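Local coordinates for chymotrypsin (Cellulomonas bogoriensis, PDB 2EA3), which probably cleaves peptide bonds as a serine endopeptidase of the S1 family, this chain being the protease domain of a longer protein, at residues A8-I19 against H32-P43; V80-A88 against L141-G149. All blocks are in the same frame, centred on the assembly; numbering follows the deposited sequence.

Contact 1 of 2, residues A8-I19 against H32-P43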
loop_
_atom_site.group_PDB
_atom_site.type_symbol
_atom_site.label_atom_id
_atom_site.label_comp_id
_atom_site.label_asym_id
_atom_site.label_seq_id
_atom_site.Cartn_x
_atom_site.Cartn_y
_atom_site.Cartn_z
ATOM N N ALA A 8 -10.069 1.076 -3.353
ATOM C CA ALA A 8 -10.567 1.293 -1.995
ATOM C C ALA A 8 -11.057 -0.022 -1.402
ATOM O O ALA A 8 -11.539 -0.901 -2.124
ATOM C CB ALA A 8 -11.718 2.299 -2.035
ATOM N N TYR A 9 -10.949 -0.164 -0.087
ATOM C CA TYR A 9 -11.732 -1.175 0.618
ATOM C C TYR A 9 -12.299 -0.462 1.825
ATOM O O TYR A 9 -11.901 0.657 2.126
ATOM C CB TYR A 9 -10.890 -2.399 1.002
ATOM C CG TYR A 9 -9.750 -2.118 1.966
ATOM C CD1 TYR A 9 -9.884 -2.418 3.330
ATOM C CD2 TYR A 9 -8.539 -1.576 1.519
ATOM C CE1 TYR A 9 -8.832 -2.177 4.227
ATOM C CE2 TYR A 9 -7.497 -1.320 2.411
ATOM C CZ TYR A 9 -7.651 -1.636 3.762
ATOM O OH TYR A 9 -6.620 -1.399 4.657
ATOM N N THR A 10 -13.252 -1.075 2.510
ATOM C CA THR A 10 -13.825 -0.375 3.644
ATOM C C THR A 10 -13.578 -1.139 4.932
ATOM O O THR A 10 -13.461 -2.379 4.929
ATOM C CB THR A 10 -15.321 -0.134 3.482
ATOM O OG1 THR A 10 -15.954 -1.395 3.275
ATOM C CG2 THR A 10 -15.598 0.816 2.287
ATOM N N ILE A 11 -13.481 -0.387 6.020
ATOM C CA ILE A 11 -13.376 -0.984 7.362
ATOM C C ILE A 11 -14.429 -0.321 8.235
ATOM O O ILE A 11 -14.384 0.890 8.427
ATOM C CB ILE A 11 -11.985 -0.766 8.007
ATOM C CG1 ILE A 11 -10.867 -1.241 7.087
ATOM C CG2 ILE A 11 -11.905 -1.523 9.348
ATOM C CD1 ILE A 11 -9.546 -0.602 7.377
ATOM N N GLY A 12 -15.367 -1.112 8.758
ATOM C CA GLY A 12 -16.521 -0.556 9.469
ATOM C C GLY A 12 -17.239 0.507 8.643
ATOM O O GLY A 12 -17.687 1.526 9.174
ATOM N N GLY A 13 -17.314 0.292 7.335
ATOM C CA GLY A 13 -18.024 1.223 6.450
ATOM C C GLY A 13 -17.237 2.423 5.955
ATOM O O GLY A 13 -17.688 3.150 5.058
ATOM N N ARG A 14 -16.045 2.628 6.505
ATOM C CA ARG A 14 -15.254 3.809 6.182
ATOM C C ARG A 14 -14.193 3.451 5.150
ATOM O O ARG A 14 -13.487 2.459 5.311
ATOM C CB ARG A 14 -14.591 4.350 7.452
ATOM C CG ARG A 14 -13.698 5.556 7.243
ATOM C CD ARG A 14 -14.464 6.859 6.997
ATOM N NE ARG A 14 -13.525 7.974 6.906
ATOM C CZ ARG A 14 -12.851 8.292 5.804
ATOM N NH1 ARG A 14 -11.997 9.311 5.812
ATOM N NH2 ARG A 14 -13.035 7.599 4.691
ATOM N N SER A 15 -14.059 4.283 4.117
ATOM C CA SER A 15 -13.125 3.992 3.038
ATOM C C SER A 15 -11.821 4.659 3.460
ATOM O O SER A 15 -11.470 5.729 2.952
ATOM C CB SER A 15 -13.693 4.558 1.714
ATOM O OG SER A 15 -13.148 3.915 0.572
ATOM N N ARG A 16 -11.149 4.062 4.442
ATOM C CA ARG A 16 -9.985 4.689 5.105
ATOM C C ARG A 16 -8.713 4.493 4.290
ATOM O O ARG A 16 -7.789 5.301 4.372
ATOM C CB ARG A 16 -9.712 4.056 6.486
ATOM C CG ARG A 16 -10.898 3.888 7.397
ATOM C CD ARG A 16 -10.559 4.307 8.824
ATOM N NE ARG A 16 -9.864 3.257 9.565
ATOM C CZ ARG A 16 -10.467 2.351 10.334
ATOM N NH1 ARG A 16 -9.738 1.443 10.974
ATOM N NH2 ARG A 16 -11.794 2.351 10.473
ATOM N N CYS A 17 -8.665 3.390 3.547
ATOM C CA CYS A 17 -7.417 2.935 2.933
ATOM C C CYS A 17 -7.621 2.261 1.582
ATOM O O CYS A 17 -8.753 1.962 1.162
ATOM C CB CYS A 17 -6.688 1.970 3.872
ATOM S SG CYS A 17 -5.995 2.776 5.336
ATOM N N SER A 18 -6.498 2.026 0.908
ATOM C CA SER A 18 -6.462 1.345 -0.369
ATOM C C SER A 18 -5.691 0.025 -0.237
ATOM O O SER A 18 -4.883 -0.151 0.698
ATOM C CB SER A 18 -5.786 2.256 -1.395
ATOM O OG SER A 18 -6.464 3.510 -1.506
ATOM N N ILE A 19 -5.982 -0.896 -1.151
ATOM C CA ILE A 19 -5.266 -2.163 -1.287
ATOM C C ILE A 19 -3.839 -1.909 -1.752
ATOM O O ILE A 19 -3.609 -1.099 -2.663
ATOM C CB ILE A 19 -5.979 -3.084 -2.294
ATOM C CG1 ILE A 19 -7.375 -3.458 -1.769
ATOM C CG2 ILE A 19 -5.168 -4.368 -2.562
ATOM C CD1 ILE A 19 -8.288 -3.986 -2.831
ATOM N N HIS A 32 -1.663 1.263 9.902
ATOM C CA HIS A 32 -2.535 2.273 10.517
ATOM C C HIS A 32 -3.983 2.183 10.031
ATOM O O HIS A 32 -4.860 2.839 10.599
ATOM C CB HIS A 32 -1.973 3.700 10.378
ATOM C CG HIS A 32 -2.174 4.318 9.022
ATOM N ND1 HIS A 32 -1.169 4.389 8.084
ATOM C CD2 HIS A 32 -3.244 4.945 8.476
ATOM C CE1 HIS A 32 -1.619 4.996 7.002
ATOM N NE2 HIS A 32 -2.876 5.348 7.216
ATOM N N CYS A 33 -4.241 1.367 9.010
ATOM C CA CYS A 33 -5.602 1.192 8.507
ATOM C C CYS A 33 -6.511 0.448 9.462
ATOM O O CYS A 33 -7.706 0.725 9.513
ATOM C CB CYS A 33 -5.595 0.469 7.168
ATOM S SG CYS A 33 -4.655 1.418 5.973
ATOM N N GLY A 34 -5.960 -0.494 10.217
ATOM C CA GLY A 34 -6.778 -1.203 11.182
ATOM C C GLY A 34 -5.968 -2.175 11.996
ATOM O O GLY A 34 -4.812 -2.447 11.680
ATOM N N ARG A 35 -6.587 -2.712 13.039
ATOM C CA ARG A 35 -5.881 -3.617 13.924
ATOM C C ARG A 35 -6.308 -5.057 13.682
ATOM O O ARG A 35 -7.349 -5.313 13.122
ATOM C CB ARG A 35 -6.093 -3.209 15.387
ATOM C CG ARG A 35 -7.469 -3.499 15.907
ATOM C CD ARG A 35 -7.502 -3.354 17.434
ATOM N NE ARG A 35 -7.049 -2.033 17.866
ATOM C CZ ARG A 35 -7.812 -0.941 17.908
ATOM N NH1 ARG A 35 -7.295 0.209 18.317
ATOM N NH2 ARG A 35 -9.086 -0.988 17.542
ATOM N N THR A 36 -5.478 -5.993 14.104
ATOM C CA THR A 36 -5.775 -7.415 13.983
ATOM C C THR A 36 -7.190 -7.716 14.464
ATOM O O THR A 36 -7.609 -7.211 15.517
ATOM C CB THR A 36 -4.732 -8.240 14.777
ATOM O OG1 THR A 36 -3.441 -8.045 14.187
ATOM C CG2 THR A 36 -5.066 -9.706 14.767
ATOM N N GLY A 37 -7.912 -8.525 13.687
ATOM C CA GLY A 37 -9.314 -8.856 13.968
ATOM C C GLY A 37 -10.359 -7.942 13.340
ATOM O O GLY A 37 -11.521 -8.317 13.267
ATOM N N ALA A 38 -9.969 -6.744 12.886
ATOM C CA ALA A 38 -10.915 -5.840 12.224
ATOM C C ALA A 38 -11.366 -6.465 10.910
ATOM O O ALA A 38 -10.616 -7.190 10.266
ATOM C CB ALA A 38 -10.300 -4.433 11.995
ATOM N N THR A 39 -12.608 -6.215 10.529
ATOM C CA THR A 39 -13.124 -6.831 9.325
ATOM C C THR A 39 -13.206 -5.767 8.235
ATOM O O THR A 39 -13.429 -4.587 8.514
ATOM C CB THR A 39 -14.495 -7.493 9.559
ATOM O OG1 THR A 39 -15.406 -6.506 10.008
ATOM C CG2 THR A 39 -14.399 -8.575 10.629
ATOM N N THR A 40 -13.001 -6.201 7.001
ATOM C CA THR A 40 -13.114 -5.342 5.832
ATOM C C THR A 40 -14.289 -5.748 4.944
ATOM O O THR A 40 -14.794 -6.866 5.045
ATOM C CB THR A 40 -11.829 -5.422 4.978
ATOM O OG1 THR A 40 -11.642 -6.762 4.528
ATOM C CG2 THR A 40 -10.596 -5.005 5.809
ATOM N N ALA A 41 -14.710 -4.833 4.069
ATOM C CA ALA A 41 -15.622 -5.179 2.980
ATOM C C ALA A 41 -15.005 -4.687 1.669
ATOM O O ALA A 41 -14.129 -3.817 1.685
ATOM C CB ALA A 41 -17.005 -4.554 3.201
ATOM N N ASN A 42 -15.454 -5.243 0.546
ATOM C CA ASN A 42 -14.902 -4.875 -0.766
ATOM C C ASN A 42 -13.363 -4.889 -0.838
ATOM O O ASN A 42 -12.756 -3.894 -1.215
ATOM C CB ASN A 42 -15.434 -3.508 -1.196
ATOM C CG ASN A 42 -16.948 -3.473 -1.242
ATOM O OD1 ASN A 42 -17.589 -4.467 -1.560
ATOM N ND2 ASN A 42 -17.519 -2.332 -0.907
ATOM N N PRO A 43 -12.734 -6.046 -0.547
ATOM C CA PRO A 43 -13.363 -7.344 -0.285
ATOM C C PRO A 43 -13.639 -7.666 1.182
ATOM O O PRO A 43 -13.068 -7.057 2.078
ATOM C CB PRO A 43 -12.294 -8.316 -0.761
ATOM C CG PRO A 43 -11.024 -7.663 -0.269
ATOM C CD PRO A 43 -11.256 -6.165 -0.560
HETATM O O HOH W 1 -11.441 -3.282 -3.449
#
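The closing seam of the N-terminal β-barrel lies here beside the disulfide of Cys17 with Cys33, which ties strand 14-23 to the loop holding His32 of the probable catalytic triad. Along the seam, Thr10 and Ala41 form an antiparallel hydrogen-bonded pair: Thr10 N gives an almost straight bond (177°) to Ala41 O at 3.0 Å, and Ala41 N returns one to Thr10 O at 2.9 Å. Tyr9 turns into the barrel, its CG lodged between the backbone N and the carbonyl carbon (chi1 63°). From there CD1 lies 3.7 Å from CG2 of Thr40, while OH reaches to within 3.3 Å of CB of Cys33 and bonds to Thr29. A leucine in its place would probably leave the Thr29 hydroxyl without this mate and open a gap beside the disulfide. Threonine suits position 40 because its methyl meets the ring while OG1 donates to Pro43 O at 2.9 Å. CB of Ile11 lies against one guanidinium face of Arg16, toward its rim, and NH1 sends a weak, bent bond to Cys33 O. Pairing of strand 8-11 with strand 39-41 closes the six-stranded antiparallel barrel characteristic of chymotrypsin-like proteases.

Contact 2 of 2, residues V80-A88 against L141-G149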
loop_
_atom_site.group_PDB
_atom_site.type_symbol
_atom_site.label_atom_id
_atom_site.label_comp_id
_atom_site.label_asym_id
_atom_site.label_seq_id
_atom_site.Cartn_x
_atom_site.Cartn_y
_atom_site.Cartn_z
ATOM N N VAL A 80 -1.874 -2.428 -14.263
ATOM C CA VAL A 80 -0.459 -2.646 -14.349
ATOM C C VAL A 80 -0.188 -4.021 -13.750
ATOM O O VAL A 80 -0.589 -4.309 -12.610
ATOM C CB VAL A 80 0.330 -1.559 -13.583
ATOM C CG1 VAL A 80 1.845 -1.820 -13.663
ATOM C CG2 VAL A 80 -0.027 -0.170 -14.122
ATOM N N GLN A 81 0.524 -4.850 -14.506
ATOM C CA GLN A 81 0.938 -6.156 -14.016
ATOM C C GLN A 81 2.040 -6.020 -12.965
ATOM O O GLN A 81 3.038 -5.307 -13.165
ATOM C CB GLN A 81 1.407 -7.054 -15.165
ATOM C CG GLN A 81 0.283 -7.712 -15.942
ATOM C CD GLN A 81 -0.366 -8.861 -15.183
ATOM O OE1 GLN A 81 0.260 -9.521 -14.342
ATOM N NE2 GLN A 81 -1.633 -9.108 -15.479
ATOM N N VAL A 82 1.847 -6.700 -11.845
ATOM C CA VAL A 82 2.884 -6.815 -10.820
ATOM C C VAL A 82 3.737 -8.048 -11.111
ATOM O O VAL A 82 3.244 -9.181 -11.048
ATOM C CB VAL A 82 2.285 -6.925 -9.402
ATOM C CG1 VAL A 82 3.383 -7.000 -8.370
ATOM C CG2 VAL A 82 1.390 -5.744 -9.129
ATOM N N ALA A 83 5.006 -7.811 -11.428
ATOM C CA ALA A 83 5.906 -8.876 -11.879
ATOM C C ALA A 83 6.862 -9.397 -10.794
ATOM O O ALA A 83 7.425 -10.484 -10.923
ATOM C CB ALA A 83 6.689 -8.404 -13.101
ATOM N N GLY A 84 7.036 -8.634 -9.718
ATOM C CA GLY A 84 8.000 -8.994 -8.678
ATOM C C GLY A 84 8.060 -7.889 -7.644
ATOM O O GLY A 84 7.217 -6.968 -7.654
ATOM N N HIS A 85 9.050 -7.977 -6.754
ATOM C CA HIS A 85 9.167 -7.035 -5.642
ATOM C C HIS A 85 10.640 -6.694 -5.366
ATOM O O HIS A 85 11.074 -6.590 -4.216
ATOM C CB HIS A 85 8.452 -7.594 -4.407
ATOM C CG HIS A 85 8.957 -8.934 -3.964
ATOM N ND1 HIS A 85 9.910 -9.083 -2.983
ATOM C CD2 HIS A 85 8.629 -10.187 -4.361
ATOM C CE1 HIS A 85 10.155 -10.366 -2.797
ATOM N NE2 HIS A 85 9.399 -11.059 -3.627
ATOM N N THR A 86 11.395 -6.497 -6.448
ATOM C CA THR A 86 12.798 -6.099 -6.350
ATOM C C THR A 86 12.834 -4.618 -6.046
ATOM O O THR A 86 12.249 -3.832 -6.790
ATOM C CB THR A 86 13.544 -6.344 -7.668
ATOM O OG1 THR A 86 13.447 -7.739 -8.001
ATOM C CG2 THR A 86 15.014 -5.945 -7.520
ATOM N N ALA A 87 13.524 -4.254 -4.965
ATOM C CA ALA A 87 13.560 -2.871 -4.496
ATOM C C ALA A 87 14.354 -1.992 -5.452
ATOM O O ALA A 87 15.397 -2.405 -5.982
ATOM C CB ALA A 87 14.144 -2.789 -3.082
ATOM N N ALA A 88 13.825 -0.798 -5.677
ATOM C CA ALA A 88 14.416 0.174 -6.572
ATOM C C ALA A 88 15.281 1.104 -5.747
ATOM O O ALA A 88 14.979 1.361 -4.562
ATOM C CB ALA A 88 13.334 0.948 -7.317
ATOM N N LEU A 141 2.784 1.165 -4.331
ATOM C CA LEU A 141 3.854 1.937 -4.932
ATOM C C LEU A 141 4.633 0.993 -5.844
ATOM O O LEU A 141 5.105 -0.051 -5.400
ATOM C CB LEU A 141 4.791 2.513 -3.868
ATOM C CG LEU A 141 5.872 3.420 -4.459
ATOM C CD1 LEU A 141 5.252 4.716 -4.981
ATOM C CD2 LEU A 141 6.953 3.701 -3.374
ATOM N N LEU A 142 4.742 1.371 -7.115
ATOM C CA LEU A 142 5.438 0.556 -8.115
ATOM C C LEU A 142 6.625 1.327 -8.665
ATOM O O LEU A 142 6.544 2.543 -8.839
ATOM C CB LEU A 142 4.486 0.238 -9.281
ATOM C CG LEU A 142 3.314 -0.705 -9.049
ATOM C CD1 LEU A 142 2.329 -0.575 -10.228
ATOM C CD2 LEU A 142 3.812 -2.111 -8.918
ATOM N N ALA A 143 7.716 0.620 -8.934
ATOM C CA ALA A 143 8.734 1.130 -9.842
ATOM C C ALA A 143 8.610 0.238 -11.062
ATOM O O ALA A 143 8.994 -0.922 -11.018
ATOM C CB ALA A 143 10.090 1.026 -9.230
ATOM N N GLY A 144 8.008 0.756 -12.120
ATOM C CA GLY A 144 7.686 -0.062 -13.288
ATOM C C GLY A 144 6.719 -1.177 -12.890
ATOM O O GLY A 144 5.601 -0.906 -12.438
ATOM N N ASN A 145 7.128 -2.430 -13.056
ATOM C CA ASN A 145 6.264 -3.540 -12.661
ATOM C C ASN A 145 6.680 -4.195 -11.348
ATOM O O ASN A 145 6.244 -5.312 -11.043
ATOM C CB ASN A 145 6.147 -4.586 -13.786
ATOM C CG ASN A 145 5.528 -4.017 -15.054
ATOM O OD1 ASN A 145 4.295 -3.919 -15.193
ATOM N ND2 ASN A 145 6.388 -3.642 -16.001
ATOM N N GLN A 146 7.498 -3.504 -10.557
ATOM C CA GLN A 146 8.058 -4.095 -9.338
ATOM C C GLN A 146 7.450 -3.410 -8.139
ATOM O O GLN A 146 7.532 -2.195 -8.028
ATOM C CB GLN A 146 9.576 -3.910 -9.302
ATOM C CG GLN A 146 10.312 -4.611 -10.453
ATOM C CD GLN A 146 10.204 -6.114 -10.397
ATOM O OE1 GLN A 146 9.883 -6.751 -11.398
ATOM N NE2 GLN A 146 10.478 -6.701 -9.235
ATOM N N ALA A 147 6.830 -4.192 -7.269
ATOM C CA ALA A 147 6.237 -3.659 -6.029
ATOM C C ALA A 147 7.318 -3.112 -5.113
ATOM O O ALA A 147 8.280 -3.827 -4.808
ATOM C CB ALA A 147 5.482 -4.756 -5.298
ATOM N N GLN A 148 7.130 -1.882 -4.622
ATOM C CA GLN A 148 8.107 -1.237 -3.740
ATOM C C GLN A 148 7.595 -1.126 -2.308
ATOM O O GLN A 148 8.355 -1.271 -1.353
ATOM C CB GLN A 148 8.433 0.184 -4.215
ATOM C CG GLN A 148 9.005 0.246 -5.638
ATOM C CD GLN A 148 10.230 -0.599 -5.741
ATOM O OE1 GLN A 148 10.291 -1.554 -6.536
ATOM N NE2 GLN A 148 11.193 -0.313 -4.891
ATOM N N GLY A 149 6.328 -0.770 -2.165
ATOM C CA GLY A 149 5.874 -0.385 -0.835
ATOM C C GLY A 149 4.402 -0.076 -0.818
ATOM O O GLY A 149 3.740 -0.089 -1.854
HETATM O O HOH W 2 10.530 -4.037 -3.140
#
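Asn145 O receives the backbone N-H of Ala83 at 2.8 Å, a nearly straight bond (169°) lying in the carbonyl plane. One residue further along segment 80-88, Gly84 O accepts Ala147 N at 2.8 Å, and CA of Gln146 also approaches that oxygen, at 3.4 Å, as a CA-H...O contact. The segment 80-88 thereby lies along the tip of the hairpin 141-149. Glycine fits position 84 because a side chain there would run into the amide of Gln146; Gly84 N is buried without a partner. The Gln146 side chain lies alongside that of Thr86, pointing the same way. A water donates to both His85 O and Ala147 O, bridging the two backbones beside the direct bond.

Val80 holds CG1 anti to its own N (chi1 179°), which aims that methyl at Leu142, tip to tip, with CD1 at 3.7 Å. At the far end, two alanines are small enough to bring Ala88 CB and Ala143 CB within 3.8 Å. Val82, Leu142 and Ala147 all touch Phe21 of strand 14-23, so this cluster reaches the other barrel. The hairpin itself turns through a type II' turn, whose Gly144 readily takes the positive phi needed, and carries a classic β-bulge where Gln148 and Gly149 face Leu141. The whole is a bulged β-hairpin of the C-terminal barrel, overlaid by the chain that connects the two barrels.

How the contacts relate
The two contacts lie on opposite sides of the chain's centre, their centres 23 Å apart and their nearest atoms about 7 Å apart. Contact 1 belongs to the N-terminal barrel; contact 2 packs the connecting chain on the C-terminal one. Strand 14-23 relates them: it carries Cys17 in contact 1, and further along, its Phe21 packs on the apolar residues of contact 2. The probable active site draws on both barrels. His32, in contact 1, bonds through NE2 to Ser137 and through its backbone N to Asp56, while Ser137 shortly precedes the hairpin of contact 2 in the chain. This is the two-barrel architecture of the chymotrypsin fold.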